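Apical membrane antigen AMA1 (Toxoplasma gondii ME49, PDB 4YIV) takes part in host-cell invasion as a microneme protein of the moving junction formed between the parasite's apical tip and the target host cell. Local coordinates at residues A[232-246]-A[318-332]. Sequence-based numbering, arbitrary orientation.
Sequences ALRGYRFGVWKKGRC and QVPDCLVSDSAAVSY. With NAG (2-acetamido-2-deoxy-beta-D-glucopyranose), chain B.
R237 and V324 form a hydrogen-bonded pair of an antiparallel ladder that bends with both chains at G235 and S327-A328, carrying the pairing from one sheet of this PAN-type ectodomain into another. Strand 236-242 pairs with 322-326, whereas 233-234 runs beside 329-332. A type I turn from D326 to A329 makes the corner.

R237 CB lies 3.8 Å from V324 O; CG, turned anti to the carbonyl carbon (chi1 -58°), rests on A329 CB; from there the extended chain brings CD (4.0 Å), NE (2.8 Å) and CZ (3.3 Å) to D326 OD2. NE and NH1 grip this one oxygen side-on: NE meets the anti lone pair of OD2, while NH1 comes in from above the carboxylate plane. NH2 bonds to a residue just beyond the segments, and the side chain touches F302 and Y304 of strand 300-305. D326 OD1 takes A328 N in an Asx turn.

The F238 ring is sandwiched: S331 CB sits over its centre, 3.5 Å from the centroid, and P320 CG covers the opposite face nearer the rim. S331 OG donates to Y236 O (2.8 Å) and weakly accepts from F238 N. L323 and L233 meet tip to tip through their CD2 atoms.

D321 and C322 form a classic bulge opposite G239, whose O accepts from both their N atoms. D321 OD1 receives W241 N on its syn lone pair at 2.6 Å. The C246-C322 disulfide (chi3 92°) links the two outer strands, 245-248 and 322-326, across central strand 236-242 at G239, with V324 CG2 3.6 Å from C246 SG.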
ATOM      1  N   ALA A 232      -6.030  -2.606   8.769  1.00 19.84           N
ATOM      2  CA  ALA A 232      -6.478  -1.554   9.689  1.00 23.23           C
ATOM      3  C   ALA A 232      -6.382  -2.049  11.148  1.00 28.16           C
ATOM      4  O   ALA A 232      -6.427  -3.255  11.426  1.00 25.88           O
ATOM      5  CB  ALA A 232      -7.888  -1.153   9.361  1.00 22.87           C
ATOM      6  N   LEU A 233      -6.222  -1.122  12.072  1.00 24.36           N
ATOM      7  CA  LEU A 233      -6.090  -1.465  13.487  1.00 28.94           C
ATOM      8  C   LEU A 233      -7.257  -0.875  14.257  1.00 29.97           C
ATOM      9  O   LEU A 233      -7.344   0.336  14.470  1.00 26.81           O
ATOM     10  CB  LEU A 233      -4.750  -0.960  14.046  1.00 26.46           C
ATOM     11  CG  LEU A 233      -4.509  -1.071  15.560  1.00 30.60           C
ATOM     12  CD1 LEU A 233      -4.359  -2.512  15.964  1.00 30.45           C
ATOM     13  CD2 LEU A 233      -3.272  -0.301  15.981  1.00 28.81           C
ATOM     14  N   ARG A 234      -8.155  -1.755  14.686  1.00 31.07           N
ATOM     15  CA  ARG A 234      -9.394  -1.341  15.322  1.00 31.09           C
ATOM     16  C   ARG A 234      -9.147  -1.062  16.792  1.00 32.01           C
ATOM     17  O   ARG A 234      -8.398  -1.801  17.426  1.00 31.82           O
ATOM     18  CB  ARG A 234     -10.469  -2.437  15.165  1.00 42.78           C
ATOM     19  CG  ARG A 234     -11.831  -2.048  15.689  1.00 42.32           C
ATOM     20  CD  ARG A 234     -12.904  -3.050  15.285  1.00 45.75           C
ATOM     21  NE  ARG A 234     -12.605  -4.391  15.780  1.00 65.15           N
ATOM     22  CZ  ARG A 234     -13.096  -4.921  16.900  1.00 70.97           C
ATOM     23  NH1 ARG A 234     -13.943  -4.239  17.667  1.00 68.63           N
ATOM     24  NH2 ARG A 234     -12.739  -6.151  17.251  1.00 65.15           N
ATOM     25  N   GLY A 235      -9.760   0.000  17.321  1.00 33.26           N
ATOM     26  CA  GLY A 235      -9.795   0.245  18.759  1.00 35.30           C
ATOM     27  C   GLY A 235      -8.605   0.976  19.353  1.00 36.82           C
ATOM     28  O   GLY A 235      -8.434   1.048  20.574  1.00 34.05           O
ATOM     29  N   TYR A 236      -7.773   1.550  18.494  1.00 30.58           N
ATOM     30  CA  TYR A 236      -6.594   2.274  18.960  1.00 30.26           C
ATOM     31  C   TYR A 236      -6.336   3.457  18.025  1.00 32.62           C
ATOM     32  O   TYR A 236      -6.615   3.346  16.827  1.00 26.81           O
ATOM     33  CB  TYR A 236      -5.363   1.375  18.991  1.00 34.03           C
ATOM     34  CG  TYR A 236      -5.384   0.269  20.038  1.00 38.62           C
ATOM     35  CD1 TYR A 236      -4.881   0.475  21.324  1.00 42.39           C
ATOM     36  CD2 TYR A 236      -5.872  -0.989  19.724  1.00 40.87           C
ATOM     37  CE1 TYR A 236      -4.888  -0.558  22.274  1.00 43.52           C
ATOM     38  CE2 TYR A 236      -5.879  -2.015  20.660  1.00 50.00           C
ATOM     39  CZ  TYR A 236      -5.391  -1.795  21.930  1.00 50.95           C
ATOM     40  OH  TYR A 236      -5.412  -2.828  22.841  1.00 55.50           O
ATOM     41  N   ARG A 237      -5.847   4.563  18.601  1.00 29.56           N
ATOM     42  CA  ARG A 237      -5.295   5.713  17.859  1.00 28.05           C
ATOM     43  C   ARG A 237      -3.795   5.644  17.820  1.00 29.37           C
ATOM     44  O   ARG A 237      -3.151   5.412  18.853  1.00 31.41           O
ATOM     45  CB  ARG A 237      -5.679   7.033  18.513  1.00 28.60           C
ATOM     46  CG  ARG A 237      -7.133   7.267  18.660  1.00 29.91           C
ATOM     47  CD  ARG A 237      -7.360   8.606  19.382  1.00 29.46           C
ATOM     48  NE  ARG A 237      -8.777   8.907  19.549  1.00 34.83           N
ATOM     49  CZ  ARG A 237      -9.248  10.083  19.927  1.00 34.21           C
ATOM     50  NH1 ARG A 237     -10.551  10.247  20.044  1.00 36.75           N
ATOM     51  NH2 ARG A 237      -8.417  11.095  20.149  1.00 35.96           N
ATOM     52  N   PHE A 238      -3.225   5.855  16.635  1.00 26.88           N
ATOM     53  CA  PHE A 238      -1.796   5.975  16.502  1.00 27.11           C
ATOM     54  C   PHE A 238      -1.337   7.157  17.355  1.00 28.89           C
ATOM     55  O   PHE A 238      -2.059   8.145  17.488  1.00 27.30           O
ATOM     56  CB  PHE A 238      -1.382   6.216  15.039  1.00 27.63           C
ATOM     57  CG  PHE A 238      -1.425   5.009  14.158  1.00 25.53           C
ATOM     58  CD1 PHE A 238      -1.117   3.745  14.632  1.00 27.63           C
ATOM     59  CD2 PHE A 238      -1.744   5.157  12.810  1.00 24.50           C
ATOM     60  CE1 PHE A 238      -1.126   2.654  13.783  1.00 27.32           C
ATOM     61  CE2 PHE A 238      -1.765   4.053  11.951  1.00 26.01           C
ATOM     62  CZ  PHE A 238      -1.451   2.814  12.429  1.00 25.64           C
ATOM     63  N   GLY A 239      -0.140   7.049  17.908  1.00 27.48           N
ATOM     64  CA  GLY A 239       0.427   8.124  18.694  1.00 28.23           C
ATOM     65  C   GLY A 239       1.935   8.098  18.749  1.00 29.94           C
ATOM     66  O   GLY A 239       2.583   7.175  18.246  1.00 32.04           O
ATOM     67  N   VAL A 240       2.494   9.130  19.383  1.00 32.59           N
ATOM     68  CA  VAL A 240       3.935   9.257  19.562  1.00 31.73           C
ATOM     69  C   VAL A 240       4.278   9.479  21.041  1.00 34.59           C
ATOM     70  O   VAL A 240       3.613  10.247  21.737  1.00 37.22           O
ATOM     71  CB  VAL A 240       4.511  10.424  18.742  1.00 35.01           C
ATOM     72  CG1 VAL A 240       4.225  10.208  17.254  1.00 31.74           C
ATOM     73  CG2 VAL A 240       3.904  11.727  19.203  1.00 39.67           C
ATOM     74  N   TRP A 241       5.325   8.813  21.499  1.00 36.71           N
ATOM     75  CA  TRP A 241       5.715   8.896  22.903  1.00 44.87           C
ATOM     76  C   TRP A 241       6.454  10.207  23.154  1.00 41.96           C
ATOM     77  O   TRP A 241       7.544  10.427  22.621  1.00 37.93           O
ATOM     78  CB  TRP A 241       6.593   7.705  23.289  1.00 43.86           C
ATOM     79  CG  TRP A 241       6.800   7.577  24.784  1.00 48.01           C
ATOM     80  CD1 TRP A 241       7.943   7.863  25.490  1.00 48.04           C
ATOM     81  CD2 TRP A 241       5.833   7.142  25.749  1.00 45.59           C
ATOM     82  NE1 TRP A 241       7.741   7.631  26.828  1.00 47.90           N
ATOM     83  CE2 TRP A 241       6.455   7.189  27.015  1.00 46.77           C
ATOM     84  CE3 TRP A 241       4.501   6.714  25.667  1.00 46.66           C
ATOM     85  CZ2 TRP A 241       5.795   6.819  28.182  1.00 46.23           C
ATOM     86  CZ3 TRP A 241       3.844   6.349  26.830  1.00 48.54           C
ATOM     87  CH2 TRP A 241       4.491   6.405  28.070  1.00 52.51           C
ATOM     88  N   LYS A 242       5.844  11.076  23.958  1.00 43.58           N
ATOM     89  CA  LYS A 242       6.428  12.372  24.286  1.00 47.98           C
ATOM     90  C   LYS A 242       6.102  12.783  25.724  1.00 50.31           C
ATOM     91  O   LYS A 242       4.969  12.606  26.190  1.00 46.50           O
ATOM     92  CB  LYS A 242       5.933  13.439  23.305  1.00 52.28           C
ATOM     93  CG  LYS A 242       6.806  13.579  22.042  1.00 55.83           C
ATOM     94  CD  LYS A 242       6.141  14.413  20.932  1.00 62.46           C
ATOM     95  CE  LYS A 242       5.557  15.753  21.423  1.00 77.03           C
ATOM     96  NZ  LYS A 242       6.548  16.703  22.014  1.00 79.34           N
ATOM     97  N   LYS A 243       7.106  13.321  26.423  1.00 57.76           N
ATOM     98  CA  LYS A 243       6.929  13.767  27.810  1.00 54.76           C
ATOM     99  C   LYS A 243       6.322  12.659  28.668  1.00 54.03           C
ATOM    100  O   LYS A 243       5.301  12.856  29.339  1.00 56.24           O
ATOM    101  CB  LYS A 243       6.046  15.014  27.853  1.00 60.75           C
ATOM    102  CG  LYS A 243       6.614  16.199  27.072  1.00 71.41           C
ATOM    103  CD  LYS A 243       5.587  17.340  26.907  1.00 88.18           C
ATOM    104  CE  LYS A 243       4.524  17.030  25.833  1.00 83.84           C
ATOM    105  NZ  LYS A 243       3.354  17.975  25.836  1.00 78.38           N
ATOM    106  N   GLY A 244       6.935  11.483  28.601  1.00 46.50           N
ATOM    107  CA  GLY A 244       6.501  10.343  29.377  1.00 46.28           C
ATOM    108  C   GLY A 244       5.069   9.889  29.185  1.00 55.04           C
ATOM    109  O   GLY A 244       4.521   9.235  30.071  1.00 55.11           O
ATOM    110  N   ARG A 245       4.442  10.207  28.053  1.00 50.35           N
ATOM    111  CA  ARG A 245       3.133   9.612  27.772  1.00 49.74           C
ATOM    112  C   ARG A 245       2.867   9.474  26.271  1.00 50.81           C
ATOM    113  O   ARG A 245       3.666   9.916  25.445  1.00 43.41           O
ATOM    114  CB  ARG A 245       2.017  10.419  28.437  1.00 48.62           C
ATOM    115  CG  ARG A 245       1.904  11.851  28.013  1.00 51.01           C
ATOM    116  CD  ARG A 245       0.719  12.511  28.713  1.00 55.51           C
ATOM    117  NE  ARG A 245       0.444  13.851  28.189  1.00 55.99           N
ATOM    118  CZ  ARG A 245      -0.572  14.165  27.382  1.00 62.25           C
ATOM    119  NH1 ARG A 245      -1.449  13.246  26.997  1.00 61.78           N
ATOM    120  NH2 ARG A 245      -0.721  15.412  26.954  1.00 61.22           N
ATOM    121  N   CYS A 246       1.753   8.839  25.923  1.00 46.11           N
ATOM    122  CA  CYS A 246       1.456   8.614  24.511  1.00 45.37           C
ATOM    123  C   CYS A 246       0.517   9.694  24.038  1.00 39.17           C
ATOM    124  O   CYS A 246      -0.616   9.808  24.520  1.00 41.47           O
ATOM    125  CB  CYS A 246       0.841   7.229  24.251  1.00 50.04           C
ATOM    126  SG  CYS A 246       0.654   6.924  22.443  1.00 41.74           S
ATOM    127  N   GLN A 318       4.102  11.367  11.208  1.00 28.31           N
ATOM    128  CA  GLN A 318       4.866  10.790  12.322  1.00 29.48           C
ATOM    129  C   GLN A 318       4.639   9.282  12.466  1.00 26.51           C
ATOM    130  O   GLN A 318       3.516   8.827  12.738  1.00 28.40           O
ATOM    131  CB  GLN A 318       4.489  11.502  13.630  1.00 34.73           C
ATOM    132  CG  GLN A 318       4.866  12.989  13.666  1.00 37.65           C
ATOM    133  CD  GLN A 318       6.378  13.206  13.717  1.00 50.28           C
ATOM    134  OE1 GLN A 318       6.935  13.940  12.897  1.00 55.38           O
ATOM    135  NE2 GLN A 318       7.048  12.563  14.688  1.00 48.77           N
ATOM    136  N   VAL A 319       5.695   8.509  12.252  1.00 26.88           N
ATOM    137  CA  VAL A 319       5.633   7.066  12.440  1.00 28.11           C
ATOM    138  C   VAL A 319       5.174   6.792  13.873  1.00 34.26           C
ATOM    139  O   VAL A 319       5.758   7.312  14.826  1.00 33.14           O
ATOM    140  CB  VAL A 319       6.986   6.408  12.168  1.00 32.34           C
ATOM    141  CG1 VAL A 319       6.952   4.922  12.518  1.00 28.90           C
ATOM    142  CG2 VAL A 319       7.374   6.588  10.709  1.00 32.57           C
ATOM    143  N   PRO A 320       4.107   6.000  14.042  1.00 31.05           N
ATOM    144  CA  PRO A 320       3.686   5.767  15.428  1.00 32.12           C
ATOM    145  C   PRO A 320       4.677   4.900  16.231  1.00 31.31           C
ATOM    146  O   PRO A 320       5.318   3.964  15.720  1.00 29.41           O
ATOM    147  CB  PRO A 320       2.329   5.062  15.266  1.00 33.46           C
ATOM    148  CG  PRO A 320       2.328   4.499  13.934  1.00 34.64           C
ATOM    149  CD  PRO A 320       3.201   5.364  13.068  1.00 29.75           C
ATOM    150  N   ASP A 321       4.818   5.234  17.511  1.00 35.31           N
ATOM    151  CA  ASP A 321       5.644   4.412  18.392  1.00 34.63           C
ATOM    152  C   ASP A 321       4.894   4.097  19.678  1.00 34.30           C
ATOM    153  O   ASP A 321       5.449   3.497  20.593  1.00 42.19           O
ATOM    154  CB  ASP A 321       7.012   5.083  18.667  1.00 36.50           C
ATOM    155  CG  ASP A 321       6.915   6.372  19.457  1.00 38.40           C
ATOM    156  OD1 ASP A 321       5.840   6.711  20.000  1.00 37.70           O
ATOM    157  OD2 ASP A 321       7.954   7.057  19.530  1.00 47.50           O
ATOM    158  N   CYS A 322       3.619   4.475  19.727  1.00 32.83           N
ATOM    159  CA  CYS A 322       2.725   4.019  20.773  1.00 37.33           C
ATOM    160  C   CYS A 322       1.281   4.118  20.272  1.00 36.96           C
ATOM    161  O   CYS A 322       1.016   4.588  19.155  1.00 36.15           O
ATOM    162  CB  CYS A 322       2.918   4.827  22.065  1.00 38.02           C
ATOM    163  SG  CYS A 322       2.616   6.625  21.934  1.00 39.86           S
ATOM    164  N   LEU A 323       0.361   3.655  21.104  1.00 33.39           N
ATOM    165  CA  LEU A 323      -1.054   3.636  20.795  1.00 32.76           C
ATOM    166  C   LEU A 323      -1.843   4.163  21.956  1.00 35.66           C
ATOM    167  O   LEU A 323      -1.457   3.997  23.113  1.00 36.59           O
ATOM    168  CB  LEU A 323      -1.544   2.218  20.490  1.00 34.02           C
ATOM    169  CG  LEU A 323      -0.867   1.438  19.372  1.00 35.87           C
ATOM    170  CD1 LEU A 323      -1.368  -0.007  19.339  1.00 36.73           C
ATOM    171  CD2 LEU A 323      -1.134   2.159  18.059  1.00 32.22           C
ATOM    172  N   VAL A 324      -2.977   4.750  21.637  1.00 33.80           N
ATOM    173  CA  VAL A 324      -3.916   5.220  22.633  1.00 38.10           C
ATOM    174  C   VAL A 324      -5.203   4.458  22.409  1.00 38.09           C
ATOM    175  O   VAL A 324      -5.715   4.430  21.294  1.00 34.21           O
ATOM    176  CB  VAL A 324      -4.136   6.750  22.523  1.00 34.05           C
ATOM    177  CG1 VAL A 324      -5.373   7.220  23.318  1.00 35.24           C
ATOM    178  CG2 VAL A 324      -2.877   7.478  22.955  1.00 37.26           C
ATOM    179  N   SER A 325      -5.726   3.829  23.468  1.00 40.27           N
ATOM    180  CA  SER A 325      -6.989   3.085  23.380  1.00 35.84           C
ATOM    181  C   SER A 325      -8.167   3.987  23.090  1.00 34.29           C
ATOM    182  O   SER A 325      -8.303   5.053  23.680  1.00 37.47           O
ATOM    183  CB  SER A 325      -7.252   2.323  24.688  1.00 42.92           C
ATOM    184  OG  SER A 325      -6.054   1.757  25.160  1.00 48.44           O
ATOM    185  N   ASP A 326      -9.049   3.534  22.209  1.00 32.82           N
ATOM    186  CA  ASP A 326     -10.260   4.269  21.880  1.00 35.24           C
ATOM    187  C   ASP A 326     -11.146   3.329  21.096  1.00 39.49           C
ATOM    188  O   ASP A 326     -10.891   3.056  19.934  1.00 34.88           O
ATOM    189  CB  ASP A 326      -9.950   5.528  21.066  1.00 36.48           C
ATOM    190  CG  ASP A 326     -11.206   6.267  20.611  1.00 38.05           C
ATOM    191  OD1 ASP A 326     -12.331   5.830  20.964  1.00 38.23           O
ATOM    192  OD2 ASP A 326     -11.085   7.289  19.886  1.00 40.51           O
ATOM    193  N   SER A 327     -12.192   2.827  21.735  1.00 38.41           N
ATOM    194  CA  SER A 327     -12.989   1.770  21.143  1.00 35.86           C
ATOM    195  C   SER A 327     -13.681   2.204  19.844  1.00 34.36           C
ATOM    196  O   SER A 327     -14.029   1.364  19.006  1.00 39.43           O
ATOM    197  CB  SER A 327     -14.025   1.277  22.179  1.00 40.80           C
ATOM    198  OG  SER A 327     -14.943   2.319  22.510  1.00 48.80           O
ATOM    199  N   ALA A 328     -13.849   3.510  19.661  1.00 34.94           N
ATOM    200  CA  ALA A 328     -14.555   4.051  18.511  1.00 35.55           C
ATOM    201  C   ALA A 328     -13.596   4.385  17.343  1.00 35.73           C
ATOM    202  O   ALA A 328     -14.045   4.712  16.253  1.00 31.53           O
ATOM    203  CB  ALA A 328     -15.319   5.285  18.908  1.00 41.83           C
ATOM    204  N   ALA A 329     -12.293   4.269  17.580  1.00 35.29           N
ATOM    205  CA  ALA A 329     -11.285   4.667  16.595  1.00 29.48           C
ATOM    206  C   ALA A 329     -10.848   3.493  15.723  1.00 32.29           C
ATOM    207  O   ALA A 329     -10.939   2.345  16.137  1.00 25.21           O
ATOM    208  CB  ALA A 329     -10.065   5.276  17.309  1.00 32.76           C
ATOM    209  N   VAL A 330     -10.353   3.797  14.522  1.00 24.66           N
ATOM    210  CA  VAL A 330      -9.626   2.828  13.698  1.00 23.45           C
ATOM    211  C   VAL A 330      -8.433   3.565  13.083  1.00 23.94           C
ATOM    212  O   VAL A 330      -8.622   4.649  12.500  1.00 23.20           O
ATOM    213  CB  VAL A 330     -10.502   2.219  12.559  1.00 25.21           C
ATOM    214  CG1 VAL A 330      -9.696   1.177  11.771  1.00 24.24           C
ATOM    215  CG2 VAL A 330     -11.781   1.583  13.111  1.00 31.90           C
ATOM    216  N   SER A 331      -7.245   2.979  13.230  1.00 24.62           N
ATOM    217  CA  SER A 331      -6.011   3.498  12.633  1.00 23.93           C
ATOM    218  C   SER A 331      -5.666   2.813  11.324  1.00 23.67           C
ATOM    219  O   SER A 331      -5.649   1.574  11.230  1.00 22.35           O
ATOM    220  CB  SER A 331      -4.870   3.363  13.635  1.00 23.69           C
ATOM    221  OG  SER A 331      -5.054   4.260  14.733  1.00 25.48           O
ATOM    222  N   TYR A 332      -5.397   3.653  10.320  1.00 21.79           N
ATOM    223  CA  TYR A 332      -5.158   3.278   8.926  1.00 20.91           C
ATOM    224  C   TYR A 332      -3.795   3.742   8.471  1.00 21.60           C
ATOM    225  O   TYR A 332      -3.237   4.685   9.033  1.00 20.25           O
ATOM    226  CB  TYR A 332      -6.195   3.917   8.000  1.00 23.61           C
ATOM    227  CG  TYR A 332      -7.631   3.520   8.299  1.00 19.57           C
ATOM    228  CD1 TYR A 332      -8.080   2.208   8.092  1.00 20.76           C
ATOM    229  CD2 TYR A 332      -8.525   4.445   8.794  1.00 24.02           C
ATOM    230  CE1 TYR A 332      -9.396   1.853   8.364  1.00 25.03           C
ATOM    231  CE2 TYR A 332      -9.845   4.099   9.061  1.00 24.90           C
ATOM    232  CZ  TYR A 332     -10.269   2.800   8.844  1.00 22.85           C
ATOM    233  OH  TYR A 332     -11.577   2.474   9.119  1.00 26.14           O
TER
HETATM  234  C1  NAG B 501      11.332   4.288  11.677  1.00 43.94           C
HETATM  235  C2  NAG B 501      11.933   4.850  12.963  1.00 45.99           C
HETATM  236  C3  NAG B 501      13.050   5.840  12.668  1.00 44.26           C
HETATM  237  C4  NAG B 501      14.060   5.211  11.721  1.00 46.70           C
HETATM  238  C5  NAG B 501      13.355   4.699  10.472  1.00 47.63           C
HETATM  239  C6  NAG B 501      14.348   4.047   9.517  1.00 42.92           C
HETATM  240  C7  NAG B 501      10.092   4.788  14.544  1.00 41.61           C
HETATM  241  C8  NAG B 501       8.985   5.561  15.195  1.00 37.97           C
HETATM  242  N2  NAG B 501      10.900   5.491  13.754  1.00 42.39           N
HETATM  243  O3  NAG B 501      13.700   6.209  13.889  1.00 54.61           O
HETATM  244  O4  NAG B 501      15.044   6.183  11.353  1.00 56.28           O
HETATM  245  O5  NAG B 501      12.348   3.751  10.827  1.00 42.01           O
HETATM  246  O6  NAG B 501      14.868   2.853  10.110  1.00 47.36           O
HETATM  247  O7  NAG B 501      10.244   3.591  14.727  1.00 50.33           O